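Local coordinates for 2-dehydropantoate 2-reductase, putative (Enterococcus faecalis, PDB 2EW2), which probably catalyses the NADPH-dependent reduction of 2-dehydropantoate (ketopantoate) to (R)-pantoate, a step on the route to pantothenate, at residues K101-C106 with K161-E166; V170-K173 with N177-Y180; I188-C193 with Y246-Q251; T224-F229 with L240-V245. One frame throughout, in Å; residues are numbered along the deposited sequence. Where two conformers were deposited one is given.

Contact 1 of 4, residues K101-C106 with K161-E166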
loop_
_atom_site.group_PDB
_atom_site.type_symbol
_atom_site.label_atom_id
_atom_site.label_comp_id
_atom_site.label_asym_id
_atom_site.label_seq_id
_atom_site.Cartn_x
_atom_site.Cartn_y
_atom_site.Cartn_z
ATOM N N LYS B 101 -6.055 42.626 -4.456
ATOM C CA LYS B 101 -5.976 42.978 -3.032
ATOM C C LYS B 101 -6.828 42.069 -2.114
ATOM O O LYS B 101 -6.851 42.264 -0.909
ATOM C CB LYS B 101 -6.335 44.464 -2.809
ATOM C CG LYS B 101 -5.411 45.471 -3.561
ATOM C CD LYS B 101 -5.799 46.929 -3.239
ATOM C CE LYS B 101 -4.787 47.974 -3.797
ATOM N NZ LYS B 101 -3.358 47.750 -3.357
ATOM N N THR B 102 -7.530 41.094 -2.684
ATOM C CA THR B 102 -8.374 40.200 -1.905
ATOM C C THR B 102 -7.566 39.123 -1.178
ATOM O O THR B 102 -6.707 38.496 -1.778
ATOM C CB THR B 102 -9.451 39.553 -2.777
ATOM O OG1 THR B 102 -10.204 40.581 -3.431
ATOM C CG2 THR B 102 -10.403 38.741 -1.919
ATOM N N TYR B 103 -7.837 38.938 0.114
ATOM C CA TYR B 103 -7.237 37.875 0.906
ATOM C C TYR B 103 -8.274 36.803 1.183
ATOM O O TYR B 103 -9.479 37.071 1.164
ATOM C CB TYR B 103 -6.713 38.424 2.237
ATOM C CG TYR B 103 -5.388 39.153 2.135
ATOM C CD1 TYR B 103 -5.293 40.418 1.534
ATOM C CD2 TYR B 103 -4.216 38.584 2.675
ATOM C CE1 TYR B 103 -4.042 41.088 1.465
ATOM C CE2 TYR B 103 -2.994 39.236 2.608
ATOM C CZ TYR B 103 -2.914 40.486 2.018
ATOM O OH TYR B 103 -1.679 41.099 1.954
ATOM N N VAL B 104 -7.812 35.578 1.408
ATOM C CA VAL B 104 -8.706 34.499 1.847
ATOM C C VAL B 104 -8.186 33.922 3.175
ATOM O O VAL B 104 -6.962 33.737 3.370
ATOM C CB VAL B 104 -8.879 33.382 0.752
ATOM C CG1 VAL B 104 -7.521 32.815 0.352
ATOM C CG2 VAL B 104 -9.804 32.238 1.241
ATOM N N LEU B 105 -9.114 33.687 4.096
ATOM C CA LEU B 105 -8.825 33.000 5.345
ATOM C C LEU B 105 -9.478 31.632 5.251
ATOM O O LEU B 105 -10.708 31.512 5.268
ATOM C CB LEU B 105 -9.369 33.753 6.574
ATOM C CG LEU B 105 -9.267 32.994 7.916
ATOM C CD1 LEU B 105 -7.798 32.688 8.302
ATOM C CD2 LEU B 105 -9.998 33.713 9.047
ATOM N N CYS B 106 -8.647 30.605 5.130
ATOM C CA CYS B 106 -9.142 29.245 4.980
ATOM C C CYS B 106 -9.351 28.639 6.354
ATOM O O CYS B 106 -8.399 28.517 7.125
ATOM C CB CYS B 106 -8.159 28.402 4.176
ATOM S SG CYS B 106 -8.764 26.719 3.866
ATOM N N LYS B 161 1.637 39.222 6.332
ATOM C CA LYS B 161 1.637 39.424 7.792
ATOM C C LYS B 161 0.851 40.644 8.243
ATOM O O LYS B 161 0.072 40.553 9.202
ATOM C CB LYS B 161 3.051 39.499 8.344
ATOM C CG LYS B 161 3.135 39.889 9.843
ATOM C CD LYS B 161 2.579 38.790 10.738
ATOM C CE LYS B 161 2.770 39.089 12.221
ATOM N NZ LYS B 161 4.202 38.923 12.618
ATOM N N LYS B 162 1.073 41.782 7.573
ATOM C CA LYS B 162 0.411 43.031 7.969
ATOM C C LYS B 162 -1.107 42.886 7.871
ATOM O O LYS B 162 -1.842 43.259 8.791
ATOM C CB LYS B 162 0.911 44.203 7.115
ATOM C CG LYS B 162 0.428 45.590 7.589
ATOM C CD LYS B 162 0.868 46.679 6.591
ATOM C CE LYS B 162 0.360 48.072 7.003
ATOM N NZ LYS B 162 0.548 49.088 5.897
ATOM N N PHE B 163 -1.581 42.333 6.760
ATOM C CA PHE B 163 -3.009 42.131 6.600
ATOM C C PHE B 163 -3.596 41.096 7.551
ATOM O O PHE B 163 -4.709 41.280 8.036
ATOM C CB PHE B 163 -3.384 41.786 5.162
ATOM C CG PHE B 163 -4.856 41.914 4.893
ATOM C CD1 PHE B 163 -5.413 43.151 4.587
ATOM C CD2 PHE B 163 -5.694 40.804 4.973
ATOM C CE1 PHE B 163 -6.788 43.266 4.348
ATOM C CE2 PHE B 163 -7.063 40.914 4.733
ATOM C CZ PHE B 163 -7.608 42.130 4.424
ATOM N N ALA B 164 -2.854 40.026 7.832
ATOM C CA ALA B 164 -3.277 39.068 8.858
ATOM C C ALA B 164 -3.552 39.794 10.189
ATOM O O ALA B 164 -4.556 39.525 10.856
ATOM C CB ALA B 164 -2.211 37.976 9.056
ATOM N N LEU B 165 -2.652 40.711 10.563
ATOM C CA LEU B 165 -2.794 41.485 11.795
ATOM C C LEU B 165 -4.040 42.367 11.761
ATOM O O LEU B 165 -4.734 42.511 12.780
ATOM C CB LEU B 165 -1.516 42.296 12.081
ATOM C CG LEU B 165 -0.286 41.463 12.486
ATOM C CD1 LEU B 165 0.925 42.362 12.736
ATOM C CD2 LEU B 165 -0.562 40.634 13.716
ATOM N N GLU B 166 -4.323 42.922 10.586
ATOM C CA GLU B 166 -5.514 43.734 10.348
ATOM C C GLU B 166 -6.812 42.928 10.478
ATOM O O GLU B 166 -7.808 43.414 11.019
ATOM C CB GLU B 166 -5.411 44.420 8.978
ATOM C CG GLU B 166 -4.470 45.639 9.008
ATOM C CD GLU B 166 -3.987 46.106 7.633
ATOM O OE1 GLU B 166 -4.538 45.672 6.591
ATOM O OE2 GLU B 166 -3.033 46.922 7.604
HETATM O O HOH W 1 -0.075 42.037 4.230
#
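Tyr103 and Phe163 make this contact between them, ring laid on ring. Their centroids are 4.0 Å apart and the planes tilt by 16°, an offset (parallel-displaced) stack in which each ring covers the other off-centre. The tight spot is at the inner end of the tyrosine, where Phe163 CD2 sits 3.3 Å from Tyr103 CG and Phe163 CE2 reaches back to Tyr103 CB at 3.5 Å. The displacement carries the phenylalanine's own methylene under the far half of the tyrosine: Phe163 CB lies 3.7 Å from the centroid of the Tyr103 ring, 23° off the normal, a CH-pi contact next to the stack. Phe163 has CG anti to its backbone N (chi1 -165°), which sends its ring along the Tyr103 ring toward the tyrosine's own CB, and the two side chains slide past one another in opposite directions. Strand 103-106 belongs to the mixed sheet of the Rossmann-type nucleotide-binding domain, and helix 161-173 packs across that sheet; Tyr103 also touches Leu127 of the next strand, and Phe163 reaches Met4. Toward the hydroxyl the packing gives way to water. Tyr103 OH is 2.9 Å from a water that also accepts a hydrogen bond from Phe163 N, 3.0 Å away, in the first turn of the helix, so this amide is satisfied by solvent at the outer margin of the stack.

Contact 2 of 4, residues V170-K173 with N177-Y180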
loop_
_atom_site.group_PDB
_atom_site.type_symbol
_atom_site.label_atom_id
_atom_site.label_comp_id
_atom_site.label_asym_id
_atom_site.label_seq_id
_atom_site.Cartn_x
_atom_site.Cartn_y
_atom_site.Cartn_z
ATOM N N VAL B 170 -9.899 43.365 13.196
ATOM C CA VAL B 170 -11.309 43.292 12.785
ATOM C C VAL B 170 -12.111 42.232 13.561
ATOM O O VAL B 170 -13.188 42.530 14.115
ATOM C CB VAL B 170 -11.448 43.068 11.258
ATOM C CG1 VAL B 170 -12.919 42.838 10.890
ATOM C CG2 VAL B 170 -10.887 44.292 10.493
ATOM N N PHE B 171 -11.560 41.017 13.640
ATOM C CA PHE B 171 -12.176 39.912 14.381
ATOM C C PHE B 171 -12.279 40.207 15.873
ATOM O O PHE B 171 -13.196 39.726 16.542
ATOM C CB PHE B 171 -11.347 38.633 14.192
ATOM C CG PHE B 171 -11.597 37.926 12.883
ATOM C CD1 PHE B 171 -12.146 38.599 11.794
ATOM C CD2 PHE B 171 -11.245 36.588 12.732
ATOM C CE1 PHE B 171 -12.377 37.941 10.570
ATOM C CE2 PHE B 171 -11.457 35.929 11.521
ATOM C CZ PHE B 171 -12.028 36.612 10.442
ATOM N N GLN B 172 -11.321 40.970 16.397
ATOM C CA GLN B 172 -11.312 41.301 17.825
ATOM C C GLN B 172 -12.523 42.153 18.189
ATOM O O GLN B 172 -13.226 41.889 19.173
ATOM C CB GLN B 172 -10.026 42.041 18.196
ATOM C CG GLN B 172 -10.009 42.550 19.644
ATOM C CD GLN B 172 -10.016 41.408 20.619
ATOM O OE1 GLN B 172 -9.358 40.388 20.392
ATOM N NE2 GLN B 172 -10.769 41.556 21.713
ATOM N N LYS B 173 -12.761 43.168 17.369
ATOM C CA LYS B 173 -13.863 44.075 17.573
ATOM C C LYS B 173 -15.217 43.386 17.396
ATOM O O LYS B 173 -16.192 43.775 18.026
ATOM C CB LYS B 173 -13.698 45.285 16.663
ATOM C CG LYS B 173 -12.572 46.187 17.140
ATOM C CD LYS B 173 -12.139 47.177 16.086
ATOM C CE LYS B 173 -10.846 47.840 16.510
ATOM N NZ LYS B 173 -10.107 48.385 15.334
ATOM N N ASN B 177 -12.708 36.596 19.390
ATOM C CA ASN B 177 -11.524 36.149 20.163
ATOM C C ASN B 177 -10.352 35.620 19.299
ATOM O O ASN B 177 -9.835 34.519 19.531
ATOM C CB ASN B 177 -11.896 35.130 21.259
ATOM C CG ASN B 177 -12.734 35.739 22.391
ATOM O OD1 ASN B 177 -12.520 36.882 22.819
ATOM N ND2 ASN B 177 -13.696 34.971 22.873
ATOM N N PRO B 178 -9.895 36.434 18.330
ATOM C CA PRO B 178 -8.809 36.015 17.445
ATOM C C PRO B 178 -7.445 36.109 18.103
ATOM O O PRO B 178 -7.266 36.877 19.052
ATOM C CB PRO B 178 -8.878 37.051 16.334
ATOM C CG PRO B 178 -9.277 38.288 17.051
ATOM C CD PRO B 178 -10.342 37.805 18.011
ATOM N N SER B 179 -6.488 35.340 17.595
ATOM C CA SER B 179 -5.103 35.575 17.899
ATOM C C SER B 179 -4.256 35.216 16.684
ATOM O O SER B 179 -4.614 34.333 15.906
ATOM C CB SER B 179 -4.654 34.764 19.119
ATOM O OG SER B 179 -4.533 33.395 18.813
ATOM N N TYR B 180 -3.137 35.907 16.523
ATOM C CA TYR B 180 -2.175 35.537 15.501
ATOM C C TYR B 180 -1.374 34.397 16.093
ATOM O O TYR B 180 -0.949 34.481 17.253
ATOM C CB TYR B 180 -1.243 36.711 15.175
ATOM C CG TYR B 180 -0.264 36.365 14.081
ATOM C CD1 TYR B 180 -0.626 36.499 12.739
ATOM C CD2 TYR B 180 1.013 35.862 14.385
ATOM C CE1 TYR B 180 0.260 36.150 11.716
ATOM C CE2 TYR B 180 1.914 35.510 13.364
ATOM C CZ TYR B 180 1.518 35.662 12.035
ATOM O OH TYR B 180 2.387 35.338 11.018
HETATM O O HOH W 2 -12.854 39.171 20.468
HETATM O O HOH W 3 -8.506 38.049 21.049
#
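The end of helix 161-173 and the start of strand 178-180 come closest at Gln172 and Asn177, whose CA atoms are 5.7 Å apart, with residues 174-177 making the turn between helix and strand. Asn177 sits in the left-handed region (phi 51°, psi 54°), and its N is 2.8 Å from a water that accepts its proton and donates to Gln172 O at 3.0 Å, bridging the two backbones. The Asn177 amide nitrogen ND2 bonds instead to Gly149 O. This is the second tight connection of a beta-alpha-beta unit: strand 151-155, helix 161-173, then strand 178-180 at the edge of the sheet, parallel to 151-155. Pro178, the first residue of the strand, packs its ring against the last turn of the helix. Its CG lies 3.5 Å from Phe171 CB and 3.4 Å from Gln172 N, while the Phe171 ring, with CG anti to the carbonyl carbon, turns inward to Ile151 and Leu22 and has Pro178 CB at its edge. Gln172 crosses the proline at about a right angle; the bend at chi2 (65°) brings OE1 to 3.6 Å from Pro178 CD. A second water donates to both Gln172 OE1 and Pro178 O, 2.6 Å from each.

Contact 3 of 4, residues I188-C193 with Y246-Q251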
loop_
_atom_site.group_PDB
_atom_site.type_symbol
_atom_site.label_atom_id
_atom_site.label_comp_id
_atom_site.label_asym_id
_atom_site.label_seq_id
_atom_site.Cartn_x
_atom_site.Cartn_y
_atom_site.Cartn_z
ATOM N N ILE B 188 -1.734 22.028 11.768
ATOM C CA ILE B 188 -2.450 21.406 10.661
ATOM C C ILE B 188 -1.662 20.243 10.017
ATOM O O ILE B 188 -2.232 19.175 9.715
ATOM C CB ILE B 188 -2.862 22.473 9.620
ATOM C CG1 ILE B 188 -3.975 23.357 10.200
ATOM C CG2 ILE B 188 -3.234 21.839 8.248
ATOM C CD1 ILE B 188 -4.169 24.654 9.449
ATOM N N TRP B 189 -0.371 20.460 9.806
ATOM C CA TRP B 189 0.515 19.423 9.270
ATOM C C TRP B 189 0.655 18.258 10.244
ATOM O O TRP B 189 0.606 17.095 9.835
ATOM C CB TRP B 189 1.898 19.994 8.979
ATOM C CG TRP B 189 2.071 20.491 7.583
ATOM C CD1 TRP B 189 2.096 21.808 7.161
ATOM C CD2 TRP B 189 2.236 19.689 6.413
ATOM N NE1 TRP B 189 2.275 21.859 5.795
ATOM C CE2 TRP B 189 2.374 20.575 5.311
ATOM C CE3 TRP B 189 2.289 18.298 6.184
ATOM C CZ2 TRP B 189 2.562 20.115 3.995
ATOM C CZ3 TRP B 189 2.474 17.840 4.863
ATOM C CH2 TRP B 189 2.606 18.754 3.789
ATOM N N ARG B 190 0.859 18.575 11.522
ATOM C CA ARG B 190 0.966 17.552 12.561
ATOM C C ARG B 190 -0.302 16.705 12.671
ATOM O O ARG B 190 -0.229 15.476 12.826
ATOM C CB ARG B 190 1.334 18.163 13.912
ATOM C CG ARG B 190 1.412 17.120 15.030
ATOM C CD ARG B 190 1.901 17.753 16.307
ATOM N NE ARG B 190 1.780 16.890 17.477
ATOM C CZ ARG B 190 0.627 16.594 18.087
ATOM N NH1 ARG B 190 -0.536 17.037 17.614
ATOM N NH2 ARG B 190 0.635 15.835 19.168
ATOM N N LYS B 191 -1.460 17.363 12.586
ATOM C CA LYS B 191 -2.742 16.676 12.653
ATOM C C LYS B 191 -2.958 15.769 11.433
ATOM O O LYS B 191 -3.438 14.637 11.563
ATOM C CB LYS B 191 -3.870 17.704 12.766
ATOM C CG LYS B 191 -5.281 17.147 12.810
ATOM C CD LYS B 191 -6.226 18.273 13.250
ATOM C CE LYS B 191 -7.678 17.908 13.093
ATOM N NZ LYS B 191 -8.126 18.167 11.688
ATOM N N ALA B 192 -2.601 16.275 10.255
ATOM C CA ALA B 192 -2.756 15.519 9.011
ATOM C C ALA B 192 -1.835 14.299 9.033
ATOM O O ALA B 192 -2.206 13.243 8.566
ATOM C CB ALA B 192 -2.462 16.400 7.793
ATOM N N CYS B 193 -0.645 14.480 9.593
ATOM C CA CYS B 193 0.309 13.404 9.793
ATOM C C CYS B 193 -0.284 12.274 10.642
ATOM O O CYS B 193 -0.273 11.125 10.234
ATOM C CB CYS B 193 1.611 13.953 10.386
ATOM S SG CYS B 193 2.931 12.834 10.163
ATOM N N TYR B 246 5.437 10.366 16.286
ATOM C CA TYR B 246 5.404 8.926 16.577
ATOM C C TYR B 246 4.959 8.624 18.011
ATOM O O TYR B 246 4.164 7.715 18.247
ATOM C CB TYR B 246 6.766 8.269 16.324
ATOM C CG TYR B 246 6.712 6.756 16.472
ATOM C CD1 TYR B 246 5.986 5.972 15.557
ATOM C CD2 TYR B 246 7.379 6.108 17.527
ATOM C CE1 TYR B 246 5.913 4.590 15.682
ATOM C CE2 TYR B 246 7.325 4.705 17.655
ATOM C CZ TYR B 246 6.576 3.963 16.738
ATOM O OH TYR B 246 6.507 2.600 16.856
ATOM N N THR B 247 5.479 9.402 18.957
ATOM C CA THR B 247 5.149 9.248 20.368
ATOM C C THR B 247 3.665 9.469 20.613
ATOM O O THR B 247 3.029 8.713 21.351
ATOM C CB THR B 247 5.997 10.192 21.232
ATOM O OG1 THR B 247 7.340 9.694 21.264
ATOM C CG2 THR B 247 5.467 10.255 22.686
ATOM N N HIS B 248 3.106 10.487 19.971
ATOM C CA HIS B 248 1.676 10.725 20.046
ATOM C C HIS B 248 0.874 9.531 19.512
ATOM O O HIS B 248 -0.115 9.093 20.123
ATOM C CB HIS B 248 1.321 11.980 19.248
ATOM C CG HIS B 248 -0.147 12.244 19.184
ATOM N ND1 HIS B 248 -0.796 13.042 20.104
ATOM C CD2 HIS B 248 -1.099 11.788 18.336
ATOM C CE1 HIS B 248 -2.086 13.076 19.815
ATOM N NE2 HIS B 248 -2.296 12.327 18.744
ATOM N N ILE B 249 1.291 9.014 18.358
ATOM C CA ILE B 249 0.602 7.879 17.753
ATOM C C ILE B 249 0.681 6.641 18.663
ATOM O O ILE B 249 -0.315 5.960 18.898
ATOM C CB ILE B 249 1.097 7.623 16.279
ATOM C CG1 ILE B 249 0.556 8.744 15.362
ATOM C CG2 ILE B 249 0.610 6.259 15.773
ATOM C CD1 ILE B 249 1.332 9.003 14.050
ATOM N N VAL B 250 1.846 6.371 19.223
ATOM C CA VAL B 250 1.959 5.247 20.140
ATOM C C VAL B 250 0.980 5.380 21.334
ATOM O O VAL B 250 0.335 4.403 21.714
ATOM C CB VAL B 250 3.428 5.019 20.552
ATOM C CG1 VAL B 250 3.550 3.956 21.662
ATOM C CG2 VAL B 250 4.230 4.596 19.315
ATOM N N GLN B 251 0.855 6.587 21.881
ATOM C CA GLN B 251 -0.053 6.851 23.005
ATOM C C GLN B 251 -1.535 6.567 22.688
ATOM O O GLN B 251 -2.316 6.275 23.593
ATOM C CB GLN B 251 0.145 8.279 23.536
ATOM C CG GLN B 251 1.490 8.503 24.234
ATOM C CD GLN B 251 1.795 9.970 24.532
ATOM O OE1 GLN B 251 1.170 10.885 23.984
ATOM N NE2 GLN B 251 2.780 10.196 25.397
#
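In the all-helical C-terminal domain of this ketopantoate reductase family member, helices 184-195 and 242-252 meet through a sparse surface contact between Arg190 and His248. The backbones stand well apart, with Arg190 CA and His248 CA 10.2 Å from each other, and it is the length of the arginine that spans the interval. Its CG is anti to the backbone N (chi1 178°) and the chain stays extended as far as NE, carrying the guanidinium across to the second helix. There NH2 comes to 3.3 Å from His248 ND1 and 3.7 Å from His248 CG, the other ring atoms lying farther off. The two side chains cross at about a right angle, and the guanidinium plane is turned 71° from the imidazole plane, so the groups do not lie flat on each other. The firmer partner of the arginine is Glu244, one turn earlier on helix 242-252, which takes Arg190 NE in a salt bridge. That carboxylate probably fixes the position of the guanidinium beside the histidine, and its negative charge would offset the positive charge brought close to the ring. Cys193, on the same helix as the arginine, packs on Val245 and Phe229. Few atoms meet between the two segments: the close polar approach to His248 lies beside the Glu244 salt bridge, and one long arginine thus links helices 184-195 and 242-252 at the surface of the helical C-terminal domain.

Contact 4 of 4, residues T224-F229 with L240-V245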
loop_
_atom_site.group_PDB
_atom_site.type_symbol
_atom_site.label_atom_id
_atom_site.label_comp_id
_atom_site.label_asym_id
_atom_site.label_seq_id
_atom_site.Cartn_x
_atom_site.Cartn_y
_atom_site.Cartn_z
ATOM N N THR B 224 7.542 5.442 8.154
ATOM C CA THR B 224 7.731 5.728 6.739
ATOM C C THR B 224 6.730 6.801 6.317
ATOM O O THR B 224 7.115 7.785 5.675
ATOM C CB THR B 224 7.574 4.477 5.873
ATOM O OG1 THR B 224 8.440 3.445 6.370
ATOM C CG2 THR B 224 7.928 4.773 4.427
ATOM N N LEU B 225 5.455 6.614 6.676
ATOM C CA LEU B 225 4.415 7.610 6.356
ATOM C C LEU B 225 4.728 8.982 6.967
ATOM O O LEU B 225 4.580 10.006 6.280
ATOM C CB LEU B 225 3.012 7.120 6.778
ATOM C CG LEU B 225 2.341 6.133 5.826
ATOM C CD1 LEU B 225 1.249 5.352 6.527
ATOM C CD2 LEU B 225 1.816 6.860 4.604
ATOM N N ILE B 226 5.166 8.998 8.235
ATOM C CA ILE B 226 5.562 10.234 8.909
ATOM C C ILE B 226 6.695 10.935 8.159
ATOM O O ILE B 226 6.665 12.165 7.973
ATOM C CB ILE B 226 5.948 10.035 10.401
ATOM C CG1 ILE B 226 4.710 9.708 11.238
ATOM C CG2 ILE B 226 6.623 11.315 10.980
ATOM C CD1 ILE B 226 5.036 9.229 12.641
ATOM N N SER B 227 7.686 10.156 7.730
ATOM C CA SER B 227 8.807 10.682 6.955
ATOM C C SER B 227 8.383 11.370 5.664
ATOM O O SER B 227 8.981 12.374 5.281
ATOM C CB SER B 227 9.812 9.562 6.642
ATOM O OG SER B 227 10.502 9.230 7.844
ATOM N N GLU B 228 7.370 10.820 4.997
ATOM C CA GLU B 228 6.822 11.411 3.769
ATOM C C GLU B 228 6.117 12.735 4.038
ATOM O O GLU B 228 6.357 13.722 3.316
ATOM C CB GLU B 228 5.894 10.435 3.047
ATOM C CG GLU B 228 6.618 9.215 2.473
ATOM C CD GLU B 228 5.702 8.251 1.757
ATOM O OE1 GLU B 228 4.500 8.553 1.581
ATOM O OE2 GLU B 228 6.199 7.180 1.343
ATOM N N PHE B 229 5.253 12.766 5.060
ATOM C CA PHE B 229 4.664 14.033 5.522
ATOM C C PHE B 229 5.735 15.081 5.816
ATOM O O PHE B 229 5.654 16.207 5.317
ATOM C CB PHE B 229 3.750 13.847 6.750
ATOM C CG PHE B 229 2.373 13.363 6.404
ATOM C CD1 PHE B 229 2.154 12.035 6.048
ATOM C CD2 PHE B 229 1.296 14.231 6.438
ATOM C CE1 PHE B 229 0.865 11.594 5.722
ATOM C CE2 PHE B 229 0.016 13.806 6.109
ATOM C CZ PHE B 229 -0.196 12.477 5.744
ATOM N N LEU B 240 8.516 19.183 10.925
ATOM C CA LEU B 240 7.780 18.304 11.825
ATOM C C LEU B 240 8.725 17.568 12.761
ATOM O O LEU B 240 9.772 17.065 12.347
ATOM C CB LEU B 240 6.924 17.289 11.050
ATOM C CG LEU B 240 5.659 17.725 10.299
ATOM C CD1 LEU B 240 4.976 16.499 9.678
ATOM C CD2 LEU B 240 4.690 18.496 11.210
ATOM N N ASP B 241 8.343 17.510 14.028
ATOM C CA ASP B 241 9.067 16.700 14.995
ATOM C C ASP B 241 8.580 15.245 14.859
ATOM O O ASP B 241 7.522 14.864 15.378
ATOM C CB ASP B 241 8.872 17.253 16.403
ATOM C CG ASP B 241 9.748 16.562 17.432
ATOM O OD1 ASP B 241 10.294 15.472 17.165
ATOM O OD2 ASP B 241 9.869 17.111 18.541
ATOM N N GLN B 242 9.353 14.454 14.125
ATOM C CA GLN B 242 8.923 13.113 13.687
ATOM C C GLN B 242 8.838 12.147 14.865
ATOM O O GLN B 242 7.994 11.248 14.892
ATOM C CB GLN B 242 9.883 12.564 12.629
ATOM C CG GLN B 242 9.865 13.314 11.275
ATOM C CD GLN B 242 10.605 12.553 10.182
ATOM O OE1 GLN B 242 10.326 11.386 9.932
ATOM N NE2 GLN B 242 11.545 13.216 9.520
ATOM N N ALA B 243 9.723 12.355 15.840
ATOM C CA ALA B 243 9.724 11.589 17.081
ATOM C C ALA B 243 8.518 11.928 17.959
ATOM O O ALA B 243 7.854 11.030 18.490
ATOM C CB ALA B 243 11.074 11.797 17.836
ATOM N N GLU B 244 8.198 13.216 18.090
ATOM C CA GLU B 244 7.021 13.621 18.850
ATOM C C GLU B 244 5.742 13.084 18.215
ATOM O O GLU B 244 4.818 12.661 18.924
ATOM C CB GLU B 244 6.932 15.151 18.994
ATOM C CG GLU B 244 5.818 15.652 19.962
ATOM C CD GLU B 244 4.411 15.702 19.333
ATOM O OE1 GLU B 244 3.422 15.378 20.034
ATOM O OE2 GLU B 244 4.283 16.061 18.135
ATOM N N VAL B 245 5.671 13.136 16.883
ATOM C CA VAL B 245 4.494 12.629 16.184
ATOM C C VAL B 245 4.345 11.119 16.406
ATOM O O VAL B 245 3.251 10.652 16.690
ATOM C CB VAL B 245 4.503 12.971 14.676
ATOM C CG1 VAL B 245 3.311 12.311 13.958
ATOM C CG2 VAL B 245 4.466 14.497 14.481
HETATM O O HOH W 4 11.668 12.990 6.202
#
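Ser227 OG has two acceptors within its grasp, Gln242 OE1 at 3.0 Å and Lys223 O one turn back on its own helix, and the position of its single proton is not settled between them. Gln242 reaches it with a chain extended beyond CG; that carboxamide also meets a water through NE2, weakly, and the same water donates to Ser227 O at 2.9 Å. The glutamine stem is apolar in its dealings: Gln242 CG lies 3.8 Å from Ile226 CG2. The CG1 branch of the isoleucine, anti to the carbonyl carbon (chi1 -70°), carries Ile226 CD1 to Val245 CG1, also at 3.8 Å. Farther along, Leu240 CD1 rests against Phe229 CB at 4.1 Å, just ahead of the second helix. That helix starts at an N-cap: Asp241 OD1 accepts from Glu244 N at 3.2 Å, the N-H pointing nearly straight at it (167°) but from above the carboxylate plane. The whole interface joins helix 218-235 to the beginning of helix 242-252. Cys193 of helix 184-195 packs against Ile226, Phe229 and Val245, while helices 282-292 and 297-313 pack against helix 218-235 at Phe229.

How the contacts relate
From the N terminus, contact 1 comes first, closing a loop of 54 residues that carries strands 126-131 and 151-155 and bringing helix 161-173 against the sheet. Contact 2 follows in series at the other end of that helix, a short turn leading to strand 178-180; the two meet where Leu105 packs on Phe171 and Lys161 on Tyr180. The chain then passes to the helical domain. Contact 3 closes a wide loop from helix 184-195 to helix 242-252, and the shorter loop of contact 4 lies wholly within it. These two share helix 242-252 and also touch where Phe229 packs on Ala192, while contacts 1 and 3 lie with centres about 29 Å apart.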